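PDB 3I1A: spectinomycin phosphotransferase from Legionella pneumophila, which probably transfers a phosphate group from a nucleotide to spectinomycin with the help of magnesium, a reaction that confers resistance to the antibiotic. Local coordinates for residues V133-Y146 with D230-D242. Residues are numbered along the deposited sequence; the frame is centred on the assembly and turned at random.
Sequences VPISIQQQLRKEIY and DWDEPMLAPKERD
Strands 142-143 and 235-237 run parallel as edge and middle strands of a small mixed sheet in this kinase-like fold, and the chain around Arg142 and Leu236 fastens them together. Leu236 N donates to Arg142 O at 3.0 Å, and Glu144 N gives its hydrogen to Leu236 O at 3.1 Å, so Leu236 is held through both its N-H and its carbonyl. A water extends this ladder, accepting from Arg142 N and donating to Pro234 O. Branched and apolar, Leu236 suits its buried position: its CG lies 3.7 Å from Leu141 CD1, the two side chains crossing at about a right angle. Lys143 runs alongside it, its aliphatic CD 3.9 Å from Leu236 CD1, while bends at chi2 and chi3 fold the chain back until NZ bonds to Leu141 O.

On the face carrying Arg142 and Met235, the arginine places CG between its backbone N and carbonyl carbon (chi1 59°), then extends to bring the guanidinium to the loop before strand 235-237. NH2 donates to Glu233 O at 2.9 Å, almost within the guanidinium plane; NE adds weak bonds to the carbonyls of Glu233 and Pro234. Met235 CB lies over the rim of one guanidinium face, and a bend at chi3 (-59°) brings Met235 CE to 3.6 Å from Glu144 N. Glu144 CB packs on Ala237 CB; Glu144 OE1 bonds to Tyr280 and, through a second water, to Arg241 NH1, while OE2 uses its anti lone pair to accept from Tyr146 N.

Strand 207-209 pairs antiparallel with the other edge of strand 235-237. Upstream, Asp230, which binds magnesium in the metal-bound protein, opens an Asx turn, linking this sheet to the metal site of the aminoglycoside phosphotransferase fold.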
loop_
_atom_site.group_PDB
_atom_site.type_symbol
_atom_site.label_atom_id
_atom_site.label_comp_id
_atom_site.label_asym_id
_atom_site.label_seq_id
_atom_site.Cartn_x
_atom_site.Cartn_y
_atom_site.Cartn_z
ATOM N N VAL A 133 5.678 -8.238 18.054
ATOM C CA VAL A 133 5.294 -9.259 17.093
ATOM C C VAL A 133 5.736 -10.643 17.579
ATOM O O VAL A 133 6.923 -10.877 17.819
ATOM C CB VAL A 133 5.922 -8.968 15.705
ATOM C CG1 VAL A 133 5.398 -9.981 14.662
ATOM C CG2 VAL A 133 5.582 -7.524 15.270
ATOM N N PRO A 134 4.772 -11.559 17.778
ATOM C CA PRO A 134 5.118 -12.906 18.235
ATOM C C PRO A 134 6.050 -13.552 17.203
ATOM O O PRO A 134 5.935 -13.313 15.998
ATOM C CB PRO A 134 3.762 -13.598 18.317
ATOM C CG PRO A 134 2.841 -12.474 18.683
ATOM C CD PRO A 134 3.310 -11.391 17.728
ATOM N N ILE A 135 6.980 -14.374 17.671
ATOM C CA ILE A 135 7.906 -14.994 16.751
ATOM C C ILE A 135 7.209 -15.755 15.624
ATOM O O ILE A 135 7.669 -15.706 14.496
ATOM C CB ILE A 135 8.880 -15.922 17.489
ATOM C CG1 ILE A 135 9.752 -15.101 18.438
ATOM C CG2 ILE A 135 9.787 -16.635 16.486
ATOM C CD1 ILE A 135 10.637 -14.083 17.725
ATOM N N SER A 136 6.101 -16.437 15.920
ATOM C CA SER A 136 5.377 -17.200 14.906
ATOM C C SER A 136 4.973 -16.285 13.766
ATOM O O SER A 136 5.025 -16.671 12.595
ATOM C CB SER A 136 4.124 -17.871 15.496
ATOM O OG SER A 136 3.180 -16.915 15.977
ATOM N N ILE A 137 4.570 -15.065 14.106
ATOM C CA ILE A 137 4.169 -14.110 13.085
ATOM C C ILE A 137 5.391 -13.472 12.422
ATOM O O ILE A 137 5.352 -13.195 11.233
ATOM C CB ILE A 137 3.234 -13.041 13.685
ATOM C CG1 ILE A 137 1.953 -13.750 14.158
ATOM C CG2 ILE A 137 2.928 -11.937 12.645
ATOM C CD1 ILE A 137 0.987 -12.885 14.956
ATOM N N GLN A 138 6.465 -13.243 13.179
ATOM C CA GLN A 138 7.682 -12.670 12.580
ATOM C C GLN A 138 8.156 -13.572 11.437
ATOM O O GLN A 138 8.637 -13.093 10.406
ATOM C CB GLN A 138 8.809 -12.543 13.606
ATOM C CG GLN A 138 8.601 -11.417 14.623
ATOM C CD GLN A 138 9.802 -11.186 15.525
ATOM O OE1 GLN A 138 10.959 -11.213 15.070
ATOM N NE2 GLN A 138 9.536 -10.927 16.812
ATOM N N GLN A 139 7.994 -14.881 11.624
ATOM C CA GLN A 139 8.429 -15.866 10.628
ATOM C C GLN A 139 7.586 -15.801 9.365
ATOM O O GLN A 139 8.018 -16.258 8.306
ATOM C CB GLN A 139 8.386 -17.276 11.237
ATOM C CG GLN A 139 9.432 -17.487 12.348
ATOM C CD GLN A 139 9.242 -18.782 13.138
ATOM O OE1 GLN A 139 10.176 -19.266 13.783
ATOM N NE2 GLN A 139 8.030 -19.335 13.106
ATOM N N GLN A 140 6.393 -15.214 9.477
ATOM C CA GLN A 140 5.474 -15.065 8.349
ATOM C C GLN A 140 5.621 -13.729 7.625
ATOM O O GLN A 140 5.108 -13.560 6.515
ATOM C CB GLN A 140 4.025 -15.194 8.836
ATOM C CG GLN A 140 3.753 -16.423 9.657
ATOM C CD GLN A 140 3.948 -17.706 8.880
ATOM O OE1 GLN A 140 5.041 -17.992 8.372
ATOM N NE2 GLN A 140 2.883 -18.502 8.788
ATOM N N LEU A 141 6.308 -12.771 8.247
ATOM C CA LEU A 141 6.494 -11.452 7.641
ATOM C C LEU A 141 7.729 -11.366 6.762
ATOM O O LEU A 141 8.780 -11.920 7.096
ATOM C CB LEU A 141 6.602 -10.382 8.752
ATOM C CG LEU A 141 5.273 -10.075 9.438
ATOM C CD1 LEU A 141 5.530 -9.346 10.769
ATOM C CD2 LEU A 141 4.412 -9.243 8.477
ATOM N N ARG A 142 7.601 -10.680 5.634
ATOM C CA ARG A 142 8.736 -10.479 4.770
ATOM C C ARG A 142 9.644 -9.484 5.499
ATOM O O ARG A 142 9.168 -8.609 6.251
ATOM C CB ARG A 142 8.284 -9.929 3.421
ATOM C CG ARG A 142 7.546 -8.622 3.483
ATOM C CD ARG A 142 6.712 -8.460 2.239
ATOM N NE ARG A 142 6.073 -7.150 2.217
ATOM C CZ ARG A 142 6.637 -6.065 1.708
ATOM N NH1 ARG A 142 7.852 -6.140 1.174
ATOM N NH2 ARG A 142 5.983 -4.912 1.710
ATOM N N LYS A 143 10.948 -9.652 5.306
ATOM C CA LYS A 143 11.938 -8.796 5.939
ATOM C C LYS A 143 12.595 -7.869 4.925
ATOM O O LYS A 143 12.802 -8.245 3.769
ATOM C CB LYS A 143 13.024 -9.664 6.596
ATOM C CG LYS A 143 12.929 -9.860 8.117
ATOM C CD LYS A 143 11.729 -10.657 8.560
ATOM C CE LYS A 143 11.837 -12.121 8.164
ATOM N NZ LYS A 143 10.686 -12.866 8.724
ATOM N N GLU A 144 12.920 -6.650 5.351
ATOM C CA GLU A 144 13.623 -5.735 4.458
ATOM C C GLU A 144 15.010 -6.339 4.230
ATOM O O GLU A 144 15.726 -6.646 5.194
ATOM C CB GLU A 144 13.801 -4.361 5.108
ATOM C CG GLU A 144 14.587 -3.347 4.280
ATOM C CD GLU A 144 13.940 -3.120 2.925
ATOM O OE1 GLU A 144 12.856 -2.502 2.923
ATOM O OE2 GLU A 144 14.497 -3.581 1.892
ATOM N N ILE A 145 15.378 -6.533 2.967
ATOM C CA ILE A 145 16.722 -7.049 2.649
ATOM C C ILE A 145 17.499 -6.152 1.678
ATOM O O ILE A 145 18.563 -6.543 1.179
ATOM C CB ILE A 145 16.683 -8.498 2.094
ATOM C CG1 ILE A 145 15.876 -8.573 0.805
ATOM C CG2 ILE A 145 16.092 -9.427 3.149
ATOM C CD1 ILE A 145 15.928 -9.973 0.172
ATOM N N TYR A 146 16.973 -4.951 1.432
ATOM C CA TYR A 146 17.592 -3.971 0.548
ATOM C C TYR A 146 17.900 -4.544 -0.825
ATOM O O TYR A 146 18.958 -4.294 -1.401
ATOM C CB TYR A 146 18.851 -3.423 1.221
ATOM C CG TYR A 146 18.517 -2.704 2.516
ATOM C CD1 TYR A 146 17.977 -1.427 2.492
ATOM C CD2 TYR A 146 18.658 -3.332 3.757
ATOM C CE1 TYR A 146 17.574 -0.788 3.660
ATOM C CE2 TYR A 146 18.256 -2.685 4.947
ATOM C CZ TYR A 146 17.713 -1.411 4.873
ATOM O OH TYR A 146 17.311 -0.741 6.014
ATOM N N ASP A 230 -5.388 -1.253 3.496
ATOM C CA ASP A 230 -4.504 -2.073 2.669
ATOM C C ASP A 230 -3.390 -2.719 3.469
ATOM O O ASP A 230 -2.224 -2.336 3.379
ATOM C CB ASP A 230 -3.892 -1.289 1.522
ATOM C CG ASP A 230 -3.103 -2.197 0.571
ATOM O OD1 ASP A 230 -2.886 -3.384 0.907
ATOM O OD2 ASP A 230 -2.691 -1.723 -0.497
ATOM N N TRP A 231 -3.764 -3.732 4.228
ATOM C CA TRP A 231 -2.838 -4.467 5.065
ATOM C C TRP A 231 -2.448 -5.780 4.404
ATOM O O TRP A 231 -2.148 -6.763 5.084
ATOM C CB TRP A 231 -3.499 -4.718 6.424
ATOM C CG TRP A 231 -3.524 -3.486 7.250
ATOM C CD1 TRP A 231 -4.561 -2.592 7.412
ATOM C CD2 TRP A 231 -2.416 -2.953 7.969
ATOM N NE1 TRP A 231 -4.144 -1.535 8.192
ATOM C CE2 TRP A 231 -2.831 -1.736 8.544
ATOM C CE3 TRP A 231 -1.101 -3.390 8.179
ATOM C CZ2 TRP A 231 -1.977 -0.952 9.314
ATOM C CZ3 TRP A 231 -0.254 -2.609 8.940
ATOM C CH2 TRP A 231 -0.694 -1.404 9.501
ATOM N N ASP A 232 -2.426 -5.782 3.069
ATOM C CA ASP A 232 -2.096 -7.002 2.313
ATOM C C ASP A 232 -0.628 -7.401 2.334
ATOM O O ASP A 232 -0.309 -8.575 2.280
ATOM C CB ASP A 232 -2.545 -6.879 0.850
ATOM C CG ASP A 232 -4.044 -7.006 0.690
ATOM O OD1 ASP A 232 -4.681 -7.564 1.610
ATOM O OD2 ASP A 232 -4.584 -6.560 -0.352
ATOM N N GLU A 233 0.269 -6.432 2.419
ATOM C CA GLU A 233 1.683 -6.771 2.419
ATOM C C GLU A 233 2.522 -6.033 3.462
ATOM O O GLU A 233 3.423 -5.283 3.101
ATOM C CB GLU A 233 2.254 -6.507 1.022
ATOM C CG GLU A 233 1.559 -7.276 -0.080
ATOM C CD GLU A 233 2.286 -8.556 -0.435
ATOM O OE1 GLU A 233 2.459 -9.412 0.467
ATOM O OE2 GLU A 233 2.688 -8.703 -1.613
ATOM N N PRO A 234 2.220 -6.218 4.756
ATOM C CA PRO A 234 2.999 -5.544 5.805
ATOM C C PRO A 234 4.388 -6.189 5.813
ATOM O O PRO A 234 4.624 -7.138 5.072
ATOM C CB PRO A 234 2.202 -5.839 7.077
ATOM C CG PRO A 234 1.598 -7.200 6.800
ATOM C CD PRO A 234 1.172 -7.074 5.338
ATOM N N MET A 235 5.290 -5.710 6.664
ATOM C CA MET A 235 6.653 -6.260 6.697
ATOM C C MET A 235 7.406 -5.825 7.956
ATOM O O MET A 235 6.899 -5.015 8.734
ATOM C CB MET A 235 7.443 -5.762 5.480
ATOM C CG MET A 235 7.848 -4.283 5.555
ATOM S SD MET A 235 8.699 -3.626 4.087
ATOM C CE MET A 235 10.143 -4.708 4.007
ATOM N N LEU A 236 8.590 -6.399 8.168
ATOM C CA LEU A 236 9.432 -5.990 9.283
ATOM C C LEU A 236 10.544 -5.205 8.615
ATOM O O LEU A 236 11.209 -5.702 7.709
ATOM C CB LEU A 236 10.010 -7.196 10.040
ATOM C CG LEU A 236 8.969 -7.964 10.839
ATOM C CD1 LEU A 236 9.528 -9.245 11.396
ATOM C CD2 LEU A 236 8.497 -7.072 11.961
ATOM N N ALA A 237 10.733 -3.955 9.041
ATOM C CA ALA A 237 11.746 -3.132 8.425
ATOM C C ALA A 237 11.959 -1.937 9.354
ATOM O O ALA A 237 11.253 -1.797 10.354
ATOM C CB ALA A 237 11.208 -2.655 7.061
ATOM N N PRO A 238 12.967 -1.107 9.069
ATOM C CA PRO A 238 13.232 0.084 9.883
ATOM C C PRO A 238 11.974 0.949 9.789
ATOM O O PRO A 238 11.318 0.970 8.744
ATOM C CB PRO A 238 14.394 0.751 9.151
ATOM C CG PRO A 238 15.137 -0.427 8.580
ATOM C CD PRO A 238 13.993 -1.270 8.026
ATOM N N LYS A 239 11.658 1.668 10.861
ATOM C CA LYS A 239 10.469 2.509 10.905
ATOM C C LYS A 239 10.398 3.490 9.747
ATOM O O LYS A 239 9.300 3.910 9.365
ATOM C CB LYS A 239 10.418 3.288 12.231
ATOM C CG LYS A 239 11.576 4.283 12.458
ATOM C CD LYS A 239 11.377 5.025 13.798
ATOM C CE LYS A 239 12.406 6.156 13.994
ATOM N NZ LYS A 239 13.828 5.699 14.023
ATOM N N GLU A 240 11.559 3.862 9.203
ATOM C CA GLU A 240 11.606 4.805 8.102
ATOM C C GLU A 240 10.884 4.300 6.841
ATOM O O GLU A 240 10.524 5.093 5.969
ATOM C CB GLU A 240 13.072 5.190 7.817
ATOM C CG GLU A 240 13.724 6.067 8.926
ATOM C CD GLU A 240 14.076 5.326 10.215
ATOM O OE1 GLU A 240 14.121 4.072 10.238
ATOM O OE2 GLU A 240 14.329 6.013 11.224
ATOM N N ARG A 241 10.665 2.991 6.760
ATOM C CA ARG A 241 9.906 2.393 5.650
ATOM C C ARG A 241 8.528 3.072 5.584
ATOM O O ARG A 241 7.962 3.287 4.493
ATOM C CB ARG A 241 9.717 0.910 5.921
ATOM C CG ARG A 241 8.618 0.235 5.111
ATOM C CD ARG A 241 9.035 0.010 3.673
ATOM N NE ARG A 241 8.799 1.206 2.864
ATOM C CZ ARG A 241 8.946 1.224 1.549
ATOM N NH1 ARG A 241 9.324 0.115 0.914
ATOM N NH2 ARG A 241 8.733 2.352 0.873
ATOM N N ASP A 242 7.961 3.360 6.754
ATOM C CA ASP A 242 6.682 4.051 6.803
ATOM C C ASP A 242 6.835 5.573 6.950
ATOM O O ASP A 242 6.078 6.355 6.347
ATOM C CB ASP A 242 5.811 3.543 7.972
ATOM C CG ASP A 242 5.241 2.166 7.720
ATOM O OD1 ASP A 242 5.256 1.709 6.557
ATOM O OD2 ASP A 242 4.748 1.553 8.686
HETATM O O HOH W 1 4.840 -10.060 4.899
HETATM O O HOH W 2 10.820 -2.425 1.212
#